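PDB 2EZV: type II restriction enzyme SfiI, which recognises the double-stranded sequence 5'-GGCC-N5-GGCC-3' as a tetramer and cuts it to give fragments with 5'-phosphate ends. Local coordinates for residues F160-Y165 against V221-L226; L98-A103 against R114-M119; A27-S32 against Q235-S240; D120-N125 against R190-Y195. All coordinates share one frame; numbering follows the deposited sequence.

Contact 1: F160-Y165 against V221-L226. With nucleotides of chain B; nucleotides of chain A.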
# COMPACT_ATOMS: atom_id res chain seq x y z
N PHE D 160 -11.33 8.19 19.49
CA PHE D 160 -12.74 7.92 19.22
C PHE D 160 -13.35 8.84 18.18
O PHE D 160 -13.27 10.07 18.30
CB PHE D 160 -13.55 8.01 20.51
CG PHE D 160 -13.27 6.91 21.48
CD1 PHE D 160 -12.12 6.93 22.27
CD2 PHE D 160 -14.14 5.83 21.60
CE1 PHE D 160 -11.85 5.89 23.15
CE2 PHE D 160 -13.88 4.79 22.47
CZ PHE D 160 -12.73 4.82 23.25
N VAL D 161 -13.95 8.24 17.16
CA VAL D 161 -14.60 9.00 16.10
C VAL D 161 -16.08 8.80 16.37
O VAL D 161 -16.59 7.68 16.31
CB VAL D 161 -14.22 8.44 14.72
CG1 VAL D 161 -14.64 9.37 13.64
CG2 VAL D 161 -12.72 8.22 14.65
N HIS D 162 -16.77 9.89 16.68
CA HIS D 162 -18.18 9.88 17.04
C HIS D 162 -19.07 10.51 15.97
O HIS D 162 -19.09 11.73 15.78
CB HIS D 162 -18.33 10.61 18.38
CG HIS D 162 -19.73 10.67 18.90
ND1 HIS D 162 -20.70 11.46 18.33
CD2 HIS D 162 -20.30 10.07 19.97
CE1 HIS D 162 -21.82 11.35 19.03
NE2 HIS D 162 -21.60 10.52 20.03
N PHE D 163 -19.80 9.66 15.25
CA PHE D 163 -20.68 10.13 14.20
C PHE D 163 -22.04 10.55 14.76
O PHE D 163 -22.89 9.72 15.08
CB PHE D 163 -20.86 9.03 13.14
CG PHE D 163 -19.57 8.63 12.47
CD1 PHE D 163 -18.59 7.93 13.17
CD2 PHE D 163 -19.32 8.99 11.15
CE1 PHE D 163 -17.39 7.58 12.57
CE2 PHE D 163 -18.11 8.64 10.54
CZ PHE D 163 -17.15 7.94 11.25
N TYR D 164 -22.23 11.87 14.89
CA TYR D 164 -23.46 12.46 15.39
C TYR D 164 -24.43 12.59 14.22
O TYR D 164 -24.18 13.35 13.28
CB TYR D 164 -23.15 13.83 15.98
CG TYR D 164 -24.37 14.66 16.29
CD1 TYR D 164 -24.53 15.92 15.73
CD2 TYR D 164 -25.37 14.18 17.14
CE1 TYR D 164 -25.65 16.70 16.01
CE2 TYR D 164 -26.49 14.94 17.43
CZ TYR D 164 -26.63 16.20 16.86
OH TYR D 164 -27.74 16.97 17.15
N TYR D 165 -25.54 11.87 14.28
CA TYR D 165 -26.51 11.92 13.18
C TYR D 165 -27.96 11.94 13.65
O TYR D 165 -28.25 11.90 14.85
CB TYR D 165 -26.31 10.70 12.27
CG TYR D 165 -26.92 9.45 12.87
CD1 TYR D 165 -28.18 9.01 12.47
CD2 TYR D 165 -26.29 8.77 13.92
CE1 TYR D 165 -28.80 7.94 13.10
CE2 TYR D 165 -26.90 7.70 14.56
CZ TYR D 165 -28.16 7.29 14.14
OH TYR D 165 -28.79 6.25 14.78
N VAL D 221 -17.92 9.59 28.84
CA VAL D 221 -16.95 10.67 28.73
C VAL D 221 -17.74 11.85 28.19
O VAL D 221 -18.40 11.74 27.15
CB VAL D 221 -15.83 10.35 27.73
CG1 VAL D 221 -14.95 11.58 27.54
CG2 VAL D 221 -15.01 9.17 28.22
N TYR D 222 -17.70 12.99 28.87
CA TYR D 222 -18.45 14.13 28.41
C TYR D 222 -17.63 15.14 27.63
O TYR D 222 -16.60 15.63 28.11
CB TYR D 222 -19.19 14.80 29.58
CG TYR D 222 -20.41 14.00 30.00
CD1 TYR D 222 -20.26 12.81 30.71
CD2 TYR D 222 -21.69 14.40 29.62
CE1 TYR D 222 -21.37 12.03 31.03
CE2 TYR D 222 -22.81 13.61 29.94
CZ TYR D 222 -22.64 12.43 30.64
OH TYR D 222 -23.73 11.64 30.94
N PHE D 223 -18.09 15.43 26.43
CA PHE D 223 -17.41 16.36 25.54
C PHE D 223 -16.99 17.66 26.22
O PHE D 223 -15.79 17.95 26.32
CB PHE D 223 -18.29 16.67 24.32
CG PHE D 223 -18.55 15.47 23.43
CD1 PHE D 223 -19.23 15.61 22.22
CD2 PHE D 223 -18.12 14.20 23.80
CE1 PHE D 223 -19.49 14.51 21.40
CE2 PHE D 223 -18.36 13.09 22.98
CZ PHE D 223 -19.05 13.25 21.78
N ASP D 224 -17.96 18.42 26.69
CA ASP D 224 -17.69 19.70 27.34
C ASP D 224 -16.65 19.61 28.46
O ASP D 224 -15.83 20.52 28.62
CB ASP D 224 -19.00 20.31 27.87
CG ASP D 224 -19.39 19.79 29.25
OD1 ASP D 224 -19.43 18.55 29.45
OD2 ASP D 224 -19.67 20.62 30.14
N ARG D 225 -16.66 18.54 29.24
CA ARG D 225 -15.68 18.40 30.32
C ARG D 225 -14.29 18.02 29.80
O ARG D 225 -13.28 18.29 30.45
CB ARG D 225 -16.14 17.34 31.33
CG ARG D 225 -17.18 17.84 32.32
CD ARG D 225 -17.41 16.83 33.43
NE ARG D 225 -18.74 16.24 33.36
CZ ARG D 225 -19.01 14.97 33.67
NH1 ARG D 225 -18.04 14.17 34.07
NH2 ARG D 225 -20.25 14.52 33.57
N LEU D 226 -14.24 17.41 28.62
CA LEU D 226 -12.97 17.02 28.01
C LEU D 226 -12.34 18.24 27.35
O LEU D 226 -11.15 18.49 27.49
CB LEU D 226 -13.17 15.91 26.97
CG LEU D 226 -11.96 15.45 26.15
CD1 LEU D 226 -10.90 14.82 27.06
CD2 LEU D 226 -12.41 14.47 25.10
O5' DA B 4 -23.22 16.17 33.13
C5' DA B 4 -24.52 15.63 32.83
C4' DA B 4 -25.16 14.89 33.98
O4' DA B 4 -26.56 14.73 33.69
C3' DA B 4 -24.63 13.47 34.18
O3' DA B 4 -24.79 13.07 35.55
C2' DA B 4 -25.52 12.65 33.27
C1' DA B 4 -26.86 13.38 33.38
N9 DA B 4 -27.66 13.38 32.16
C8 DA B 4 -27.28 13.78 30.90
N7 DA B 4 -28.24 13.71 30.01
C5 DA B 4 -29.32 13.22 30.73
C6 DA B 4 -30.64 12.91 30.36
N6 DA B 4 -31.12 13.08 29.12
N1 DA B 4 -31.47 12.44 31.32
C2 DA B 4 -30.98 12.28 32.56
N3 DA B 4 -29.76 12.53 33.03
C4 DA B 4 -28.97 13.00 32.05
P DG A 15 -28.65 6.05 18.97
OP1 DG A 15 -28.43 6.41 17.54
OP2 DG A 15 -28.12 6.93 20.04
O5' DG A 15 -30.22 5.86 19.19
C5' DG A 15 -30.94 4.87 18.45
C4' DG A 15 -32.31 4.63 19.06
O4' DG A 15 -32.16 4.04 20.38
C3' DG A 15 -33.09 5.92 19.29
O3' DG A 15 -34.50 5.66 19.22
C2' DG A 15 -32.66 6.33 20.69
C1' DG A 15 -32.55 4.98 21.38
N9 DG A 15 -31.57 4.92 22.47
C8 DG A 15 -30.26 5.30 22.42
N7 DG A 15 -29.62 5.13 23.54
C5 DG A 15 -30.58 4.60 24.40
C6 DG A 15 -30.48 4.20 25.76
O6 DG A 15 -29.49 4.24 26.51
N1 DG A 15 -31.69 3.72 26.25
C2 DG A 15 -32.84 3.62 25.52
N2 DG A 15 -33.90 3.13 26.18
N3 DG A 15 -32.96 3.99 24.25
C4 DG A 15 -31.79 4.46 23.75
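Phe223 meets His162 edge to face on the DNA-facing side of this PD-(D/E)XK nuclease, where the start of helix 223-229 comes down on strand 151-167. The rings stand almost upright to each other, planes at 84° and centroids 5.3 Å apart. Phe223 leads with its far corner: CZ sits over one face of the imidazole, nearer the rim than the middle, 3.9 Å from His162 CD2 and equally close to CG. With CG anti to the backbone N (chi1 -179°), the histidine offers that face to the incoming ring. Tyr182, on the next strand, adds a second ring beside Phe223.

Away from this pair, each segment also reaches DNA. Tyr165 OH makes a weak hydrogen bond of 2.8 Å to OP1 of DG15 in chain A. Tyr222, the N-cap residue of the helix, accepts at its O from Leu226 N, 3.0 Å away, and its OH comes to 3.1 Å from C2' of DA4 in chain B. Arg225 NH2 hangs 3.3 Å above the Tyr222 ring plane and sends a weak, fairly straight hydrogen bond (160°) to O5' of the same nucleotide, 3.4 Å away, with the oxygen at the edge of the guanidinium. The link between sheet and helix is thus buried and aromatic, with no hydrogen bond across it, while Tyr165 and Arg225 send weak hydrogen bonds to the backbones of the two DNA strands.

Contact 2: L98-A103 against R114-M119. With CA (calcium ion), chain F; nucleotides of chain A.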
# COMPACT_ATOMS: atom_id res chain seq x y z
N LEU D 98 -5.11 2.95 18.30
CA LEU D 98 -6.41 2.36 18.62
C LEU D 98 -7.50 3.41 18.43
O LEU D 98 -7.47 4.45 19.07
CB LEU D 98 -6.45 1.89 20.08
CG LEU D 98 -5.95 0.51 20.52
CD1 LEU D 98 -4.89 0.00 19.58
CD2 LEU D 98 -5.43 0.61 21.95
N VAL D 99 -8.45 3.15 17.54
CA VAL D 99 -9.52 4.10 17.38
C VAL D 99 -10.83 3.35 17.31
O VAL D 99 -10.93 2.26 16.75
CB VAL D 99 -9.33 5.05 16.15
CG1 VAL D 99 -8.02 4.75 15.45
CG2 VAL D 99 -10.50 4.96 15.21
N ASP D 100 -11.84 3.94 17.92
CA ASP D 100 -13.14 3.30 17.97
C ASP D 100 -14.20 4.20 17.39
O ASP D 100 -14.26 5.38 17.71
CB ASP D 100 -13.47 2.96 19.41
CG ASP D 100 -14.47 1.85 19.51
OD1 ASP D 100 -15.65 2.14 19.81
OD2 ASP D 100 -14.06 0.68 19.28
N ALA D 101 -15.03 3.62 16.52
CA ALA D 101 -16.10 4.36 15.87
C ALA D 101 -17.42 4.20 16.63
O ALA D 101 -17.76 3.11 17.10
CB ALA D 101 -16.25 3.88 14.43
N LYS D 102 -18.16 5.30 16.74
CA LYS D 102 -19.45 5.32 17.44
C LYS D 102 -20.45 6.07 16.57
O LYS D 102 -20.09 6.99 15.84
CB LYS D 102 -19.36 6.07 18.77
CG LYS D 102 -18.32 5.59 19.76
CD LYS D 102 -18.65 4.23 20.32
CE LYS D 102 -17.68 3.86 21.44
NZ LYS D 102 -17.96 2.51 22.02
N ALA D 103 -21.71 5.66 16.66
CA ALA D 103 -22.78 6.32 15.92
C ALA D 103 -23.76 6.72 17.00
O ALA D 103 -24.13 5.90 17.84
CB ALA D 103 -23.41 5.36 14.95
N ARG D 114 -15.18 -1.13 29.26
CA ARG D 114 -13.96 -1.06 30.06
C ARG D 114 -12.76 -1.42 29.20
O ARG D 114 -11.63 -1.02 29.48
CB ARG D 114 -14.05 -2.02 31.26
CG ARG D 114 -13.05 -1.71 32.36
CD ARG D 114 -13.21 -2.66 33.54
NE ARG D 114 -12.61 -3.97 33.28
CZ ARG D 114 -11.30 -4.22 33.33
NH1 ARG D 114 -10.45 -3.24 33.62
NH2 ARG D 114 -10.84 -5.44 33.09
N SER D 115 -13.01 -2.18 28.14
CA SER D 115 -11.95 -2.60 27.24
C SER D 115 -11.46 -1.44 26.36
O SER D 115 -10.48 -1.57 25.63
CB SER D 115 -12.43 -3.75 26.37
OG SER D 115 -13.57 -3.36 25.61
N GLN D 116 -12.16 -0.31 26.44
CA GLN D 116 -11.81 0.87 25.66
C GLN D 116 -11.30 2.00 26.54
O GLN D 116 -10.77 2.99 26.04
CB GLN D 116 -13.04 1.34 24.87
CG GLN D 116 -13.73 0.23 24.09
CD GLN D 116 -15.03 0.67 23.43
OE1 GLN D 116 -15.90 1.29 24.05
NE2 GLN D 116 -15.18 0.35 22.15
N LEU D 117 -11.46 1.86 27.86
CA LEU D 117 -11.02 2.87 28.82
C LEU D 117 -9.49 2.86 28.93
O LEU D 117 -8.89 1.88 29.36
CB LEU D 117 -11.64 2.58 30.20
CG LEU D 117 -12.01 3.75 31.12
CD1 LEU D 117 -12.02 3.27 32.57
CD2 LEU D 117 -11.03 4.90 30.97
N PRO D 118 -8.84 3.98 28.55
CA PRO D 118 -7.38 4.16 28.57
C PRO D 118 -6.72 4.28 29.95
O PRO D 118 -5.58 3.84 30.13
CB PRO D 118 -7.18 5.44 27.74
CG PRO D 118 -8.41 5.49 26.87
CD PRO D 118 -9.49 5.09 27.84
N MET D 119 -7.41 4.90 30.90
CA MET D 119 -6.86 5.07 32.25
C MET D 119 -7.90 4.77 33.33
O MET D 119 -9.10 4.85 33.07
CB MET D 119 -6.34 6.49 32.45
CG MET D 119 -7.39 7.56 32.24
SD MET D 119 -6.84 9.17 32.78
CE MET D 119 -5.61 9.55 31.51
CA CA F . -17.15 0.69 18.32
P DG A 14 -22.71 2.46 18.50
OP1 DG A 14 -22.27 2.84 17.13
OP2 DG A 14 -21.79 2.64 19.65
O5' DG A 14 -24.04 3.26 18.82
C5' DG A 14 -24.83 2.87 19.92
C4' DG A 14 -26.29 2.99 19.59
O4' DG A 14 -26.99 2.03 20.40
C3' DG A 14 -26.90 4.34 19.95
O3' DG A 14 -28.06 4.56 19.15
C2' DG A 14 -27.27 4.15 21.40
C1' DG A 14 -27.70 2.69 21.43
N9 DG A 14 -27.40 2.00 22.68
C8 DG A 14 -26.17 1.74 23.23
N7 DG A 14 -26.24 1.12 24.37
C5 DG A 14 -27.61 0.95 24.58
C6 DG A 14 -28.31 0.35 25.65
O6 DG A 14 -27.85 -0.17 26.68
N1 DG A 14 -29.69 0.40 25.45
C2 DG A 14 -30.31 0.96 24.36
N2 DG A 14 -31.65 0.92 24.34
N3 DG A 14 -29.67 1.52 23.36
C4 DG A 14 -28.33 1.48 23.54
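Gln116 reaches in from the loop after strand 110-112 and meets Lys102 coming from the opposite direction, while it crosses Asp100 at about a right angle. Its CG lies anti to the carbonyl carbon (chi1 -50°) and the chain beyond is extended, which carries the amide to the metal site. Lys102 NZ gives OE1 a 3.1 Å hydrogen bond in the carbonyl plane, on a lone pair, with a C=O...N angle of 109°; Gln113 N also binds OE1. The amide plane is turned 75° from the Asp100 carboxylate, and NE2 lies 3.0 Å from Asp100 OD1. From within its own strand Lys102 NZ adds a 3.2 Å salt bridge to that same oxygen.

Asp100 OD1 also binds the calcium ion at 2.6 Å, as does Ala101 O at 2.8 Å, and Asp79 completes the protein ligands. With Gln116 replaced by an alanine, Lys102 NZ and Gln113 N would probably lose their shared acceptor and the lysine end would be freer to swing.

Asp100-Ala101-Lys102 fits the (D/E)XK half of the family signature. Ala103 N holds OP1 of DG14 in chain A at 2.9 Å. By holding Lys102 NZ, which bridges to the calcium ligand Asp100 OD1, Gln116 probably acts from the second shell.

Contact 3: A27-S32 against Q235-S240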
# COMPACT_ATOMS: atom_id res chain seq x y z
N ALA D 27 -7.55 13.19 7.70
CA ALA D 27 -8.07 12.03 7.00
C ALA D 27 -9.59 12.11 6.95
O ALA D 27 -10.19 12.04 5.88
CB ALA D 27 -7.62 10.76 7.70
N LEU D 28 -10.20 12.29 8.11
CA LEU D 28 -11.65 12.37 8.17
C LEU D 28 -12.13 13.58 7.37
O LEU D 28 -13.11 13.50 6.63
CB LEU D 28 -12.10 12.46 9.63
CG LEU D 28 -11.85 11.14 10.38
CD1 LEU D 28 -11.87 11.37 11.89
CD2 LEU D 28 -12.89 10.11 9.94
N GLN D 29 -11.43 14.70 7.49
CA GLN D 29 -11.81 15.90 6.77
C GLN D 29 -11.84 15.65 5.26
O GLN D 29 -12.86 15.88 4.60
CB GLN D 29 -10.85 17.05 7.05
CG GLN D 29 -11.09 18.26 6.15
CD GLN D 29 -12.47 18.87 6.34
OE1 GLN D 29 -13.03 19.47 5.41
NE2 GLN D 29 -13.03 18.75 7.54
N GLN D 30 -10.72 15.19 4.73
CA GLN D 30 -10.59 14.93 3.31
C GLN D 30 -11.50 13.80 2.83
O GLN D 30 -11.78 13.67 1.63
CB GLN D 30 -9.12 14.66 2.97
CG GLN D 30 -8.24 15.88 3.31
CD GLN D 30 -6.79 15.77 2.86
OE1 GLN D 30 -6.04 16.73 2.96
NE2 GLN D 30 -6.40 14.60 2.37
N TYR D 31 -11.98 12.99 3.76
CA TYR D 31 -12.88 11.88 3.42
C TYR D 31 -14.33 12.22 3.76
O TYR D 31 -15.22 11.40 3.53
CB TYR D 31 -12.47 10.63 4.19
CG TYR D 31 -13.15 9.37 3.71
CD1 TYR D 31 -12.83 8.81 2.47
CD2 TYR D 31 -14.12 8.73 4.49
CE1 TYR D 31 -13.47 7.66 2.01
CE2 TYR D 31 -14.77 7.57 4.04
CZ TYR D 31 -14.43 7.05 2.80
OH TYR D 31 -15.06 5.92 2.33
N SER D 32 -14.58 13.42 4.29
CA SER D 32 -15.92 13.81 4.71
C SER D 32 -17.00 13.82 3.62
O SER D 32 -18.15 13.46 3.90
CB SER D 32 -15.88 15.18 5.40
OG SER D 32 -15.73 16.23 4.46
N GLN D 235 -12.28 17.41 18.97
CA GLN D 235 -12.38 18.06 17.67
C GLN D 235 -13.78 17.84 17.09
O GLN D 235 -14.46 16.88 17.44
CB GLN D 235 -11.34 17.51 16.70
CG GLN D 235 -9.90 17.70 17.15
CD GLN D 235 -9.53 19.16 17.32
OE1 GLN D 235 -9.92 20.01 16.53
NE2 GLN D 235 -8.76 19.45 18.37
N GLU D 236 -14.18 18.71 16.18
CA GLU D 236 -15.49 18.60 15.58
C GLU D 236 -15.50 18.99 14.12
O GLU D 236 -15.16 20.12 13.77
CB GLU D 236 -16.48 19.51 16.33
CG GLU D 236 -17.93 19.30 15.94
CD GLU D 236 -18.85 20.39 16.46
OE1 GLU D 236 -18.55 20.98 17.52
OE2 GLU D 236 -19.89 20.65 15.80
N LEU D 237 -15.88 18.05 13.27
CA LEU D 237 -15.99 18.30 11.84
C LEU D 237 -17.49 18.33 11.58
O LEU D 237 -18.16 17.30 11.60
CB LEU D 237 -15.31 17.18 11.04
CG LEU D 237 -13.81 17.05 11.33
CD1 LEU D 237 -13.20 15.94 10.46
CD2 LEU D 237 -13.12 18.39 11.05
N HIS D 238 -18.01 19.53 11.35
CA HIS D 238 -19.44 19.70 11.14
C HIS D 238 -19.84 19.97 9.69
O HIS D 238 -19.12 20.66 8.95
CB HIS D 238 -19.92 20.84 12.06
CG HIS D 238 -21.36 21.19 11.89
ND1 HIS D 238 -21.77 22.28 11.15
CD2 HIS D 238 -22.49 20.59 12.34
CE1 HIS D 238 -23.09 22.34 11.15
NE2 HIS D 238 -23.55 21.32 11.86
N TYR D 239 -20.98 19.40 9.30
CA TYR D 239 -21.51 19.57 7.95
C TYR D 239 -22.56 20.68 7.91
O TYR D 239 -23.39 20.79 8.81
CB TYR D 239 -22.20 18.29 7.44
CG TYR D 239 -21.30 17.10 7.16
CD1 TYR D 239 -21.08 16.12 8.13
CD2 TYR D 239 -20.73 16.92 5.90
CE1 TYR D 239 -20.33 14.99 7.85
CE2 TYR D 239 -19.97 15.78 5.61
CZ TYR D 239 -19.77 14.82 6.59
OH TYR D 239 -19.00 13.71 6.32
N SER D 240 -22.52 21.49 6.86
CA SER D 240 -23.49 22.57 6.66
C SER D 240 -23.77 22.64 5.16
O SER D 240 -23.06 22.00 4.38
CB SER D 240 -22.94 23.90 7.17
OG SER D 240 -21.85 24.37 6.38
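Leu237 and Leu28 join the central sheet to the long helix 10-41, a helix-on-sheet layer of the nuclease fold about 14 Å from the nearest DNA atom. Gln235 and Leu237 hydrogen-bond through their backbones to strand 176-186, and Leu237 then points its side chain at the helix. Its CD1 comes to 3.7 Å from Leu28 CB and packs on the backbone N of Gln29 as well, while CD2 lies against the end of the Gln29 side chain, which crosses the leucine obliquely. His238 turns away from the helix.

Tyr239 comes next and reaches back across to the helix. With CG anti to the carbonyl carbon (chi1 -69°), its ring extends until OH gives Ser32 O a hydrogen bond of 2.6 Å. The acceptor lies at the ring edge, and the hydroxyl is tilted 23° from the carbonyl plane. A phenylalanine in place of Tyr239 would keep the ring but would probably leave Ser32 O without this donor and loosen the tie to the helix.

Ser32 CB also touches the phenol oxygen, at 3.6 Å. The serine's OG takes a hydrogen bond from Thr246 N and gives its own to Gln29 O at 2.9 Å, in the carbonyl plane, where Ser32 N, 3.0 Å from Gln29 O, is a second donor.

Contact 4: D120-N125 against R190-Y195. With nucleotides of chain B.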
# COMPACT_ATOMS: atom_id res chain seq x y z
N ASP D 120 -7.45 4.44 34.54
CA ASP D 120 -8.37 4.17 35.64
C ASP D 120 -9.28 5.38 35.84
O ASP D 120 -8.81 6.52 35.84
CB ASP D 120 -7.62 3.90 36.94
CG ASP D 120 -6.65 2.74 36.83
OD1 ASP D 120 -6.91 1.81 36.04
OD2 ASP D 120 -5.63 2.75 37.55
N ALA D 121 -10.57 5.13 36.01
CA ALA D 121 -11.53 6.22 36.18
C ALA D 121 -12.13 6.28 37.57
O ALA D 121 -12.11 5.30 38.32
CB ALA D 121 -12.64 6.08 35.15
N GLU D 122 -12.67 7.44 37.91
CA GLU D 122 -13.30 7.69 39.20
C GLU D 122 -14.03 9.03 39.14
O GLU D 122 -13.46 10.04 38.72
CB GLU D 122 -12.24 7.71 40.31
CG GLU D 122 -11.20 8.80 40.15
CD GLU D 122 -9.91 8.48 40.90
OE1 GLU D 122 -9.26 7.47 40.56
OE2 GLU D 122 -9.55 9.25 41.82
N PHE D 123 -15.29 9.03 39.56
CA PHE D 123 -16.10 10.24 39.54
C PHE D 123 -17.22 10.09 40.56
O PHE D 123 -17.37 9.03 41.17
CB PHE D 123 -16.67 10.46 38.14
CG PHE D 123 -17.50 9.32 37.63
CD1 PHE D 123 -18.89 9.37 37.69
CD2 PHE D 123 -16.90 8.18 37.12
CE1 PHE D 123 -19.67 8.30 37.25
CE2 PHE D 123 -17.66 7.10 36.67
CZ PHE D 123 -19.05 7.16 36.73
N ARG D 124 -18.01 11.14 40.75
CA ARG D 124 -19.11 11.06 41.70
C ARG D 124 -20.43 11.03 40.95
O ARG D 124 -20.73 11.93 40.15
CB ARG D 124 -19.08 12.25 42.66
N ASN D 125 -21.22 9.99 41.19
CA ASN D 125 -22.52 9.84 40.55
C ASN D 125 -23.40 10.98 41.07
O ASN D 125 -23.77 11.01 42.24
CB ASN D 125 -23.12 8.48 40.91
CG ASN D 125 -24.32 8.13 40.05
OD1 ASN D 125 -25.27 8.91 39.96
ND2 ASN D 125 -24.29 6.96 39.44
N ARG D 190 -0.56 7.10 31.75
CA ARG D 190 0.49 7.90 32.40
C ARG D 190 0.05 9.31 32.76
O ARG D 190 0.70 9.98 33.58
CB ARG D 190 1.72 8.03 31.50
CG ARG D 190 2.69 6.86 31.53
CD ARG D 190 3.95 7.26 30.77
NE ARG D 190 4.62 8.36 31.45
CZ ARG D 190 5.58 9.11 30.90
NH1 ARG D 190 5.98 8.89 29.66
NH2 ARG D 190 6.14 10.08 31.62
N LEU D 191 -1.05 9.76 32.16
CA LEU D 191 -1.57 11.11 32.37
C LEU D 191 -2.72 11.19 33.37
O LEU D 191 -3.40 12.22 33.46
CB LEU D 191 -2.02 11.69 31.03
CG LEU D 191 -0.91 11.81 29.98
CD1 LEU D 191 -1.51 12.09 28.61
CD2 LEU D 191 0.04 12.92 30.39
N LYS D 192 -2.94 10.13 34.14
CA LYS D 192 -4.03 10.12 35.11
C LYS D 192 -3.99 11.29 36.09
O LYS D 192 -4.99 11.98 36.26
CB LYS D 192 -4.04 8.79 35.89
CG LYS D 192 -5.14 8.75 36.93
CD LYS D 192 -5.41 7.34 37.43
CE LYS D 192 -6.47 7.37 38.52
NZ LYS D 192 -7.68 8.16 38.11
N GLN D 193 -2.85 11.50 36.74
CA GLN D 193 -2.72 12.59 37.70
C GLN D 193 -3.18 13.94 37.12
O GLN D 193 -3.74 14.77 37.83
CB GLN D 193 -1.27 12.69 38.19
N ARG D 194 -2.93 14.14 35.82
CA ARG D 194 -3.31 15.38 35.15
C ARG D 194 -4.80 15.49 34.80
O ARG D 194 -5.37 16.57 34.90
CB ARG D 194 -2.50 15.57 33.86
CG ARG D 194 -1.05 15.95 34.06
CD ARG D 194 -0.42 16.35 32.73
NE ARG D 194 0.96 16.80 32.89
CZ ARG D 194 1.74 17.20 31.90
NH1 ARG D 194 1.29 17.22 30.65
NH2 ARG D 194 2.98 17.59 32.15
N TYR D 195 -5.42 14.39 34.38
CA TYR D 195 -6.82 14.43 33.97
C TYR D 195 -7.86 13.79 34.91
O TYR D 195 -9.06 14.01 34.73
CB TYR D 195 -6.97 13.81 32.56
CG TYR D 195 -6.32 14.62 31.46
CD1 TYR D 195 -4.97 14.45 31.13
CD2 TYR D 195 -7.04 15.59 30.77
CE1 TYR D 195 -4.36 15.23 30.14
CE2 TYR D 195 -6.45 16.38 29.79
CZ TYR D 195 -5.11 16.20 29.48
OH TYR D 195 -4.55 17.00 28.52
P DG B 5 -24.18 11.67 36.06
OP1 DG B 5 -23.38 11.90 37.29
OP2 DG B 5 -23.55 10.99 34.90
O5' DG B 5 -25.47 10.83 36.48
C5' DG B 5 -26.56 10.73 35.58
C4' DG B 5 -27.67 9.89 36.15
O4' DG B 5 -28.74 9.94 35.18
C3' DG B 5 -27.37 8.40 36.35
O3' DG B 5 -28.27 7.89 37.37
C2' DG B 5 -27.67 7.84 34.98
C1' DG B 5 -28.83 8.71 34.49
N9 DG B 5 -28.82 9.02 33.07
C8 DG B 5 -27.74 9.38 32.29
N7 DG B 5 -28.06 9.64 31.05
C5 DG B 5 -29.43 9.45 31.01
C6 DG B 5 -30.35 9.59 29.93
O6 DG B 5 -30.13 9.92 28.76
N1 DG B 5 -31.65 9.29 30.33
C2 DG B 5 -32.02 8.90 31.60
N2 DG B 5 -33.33 8.65 31.80
N3 DG B 5 -31.18 8.77 32.60
C4 DG B 5 -29.91 9.06 32.24
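The Glu122 carboxylate is approached over its face by Lys192: NZ stands 69° out of the carboxylate plane as it makes a 3.0 Å salt bridge, hydrogen-bonded, to OE1. The Asp120 peptide is met similarly, with the same NZ 3.0 Å from Asp120 O but 50° out of the carbonyl plane and off its lone pairs. A third flat group, the Tyr195 ring, has Leu191 O at its edge, in plane.

Lys192 runs extended to CE and then bends at its last torsion (chi4 49°), which turns the ammonium in between its two acceptors. Glu122 crosses it at about a right angle. The methylenes help too: Lys192 CE packs 4.0 Å from Asp120 CB. Asn196 O is a further acceptor for NZ, so three oxygens grip the ammonium, one of them charged. The Asp120 carboxylate turns elsewhere, OD1 accepting from Ala136 N, while OD2 stays 5.8 Å from Lys192 NZ and could add only a longer-range attraction.

This is a surface contact, and it ties a hairpin to a short helix. Strand 121-124 pairs with strand 131-134, lays Phe123 on Ile219 of strand 219-221, and leads to Asn125, whose ND2 binds a DNA phosphate. Helix 192-195, with Leu191 as its N-cap, is anchored on helix 10-41, where Leu191 packs on Leu10 and Arg194 forms salt bridges with Asp11 and Glu14.

In the fold
Contacts 1, 2 and 3 all reach the same mixed sheet. Strands 93-104 and 151-167 are neighbours in it, so contacts 1 and 2, centres 12 Å apart, are joined by backbone pairs such as Phe163 N to Lys102 O at 2.7 Å. Contact 3 brackets the others in sequence, packing helix 10-41 against the sheet, and Leu28 CD1 touches Val161 CG1. Contact 2 closes before contacts 4 and 1 open, and the segments of those two alternate along the chain. Contact 4 stands 29 Å from contact 3, centre to centre; Met119 SD of contact 2 touches its Lys192 CA at 3.8 Å. Val99 and Ala101 turn to helix 49-62, Asp100 and Lys102 to the opposite face, with the calcium.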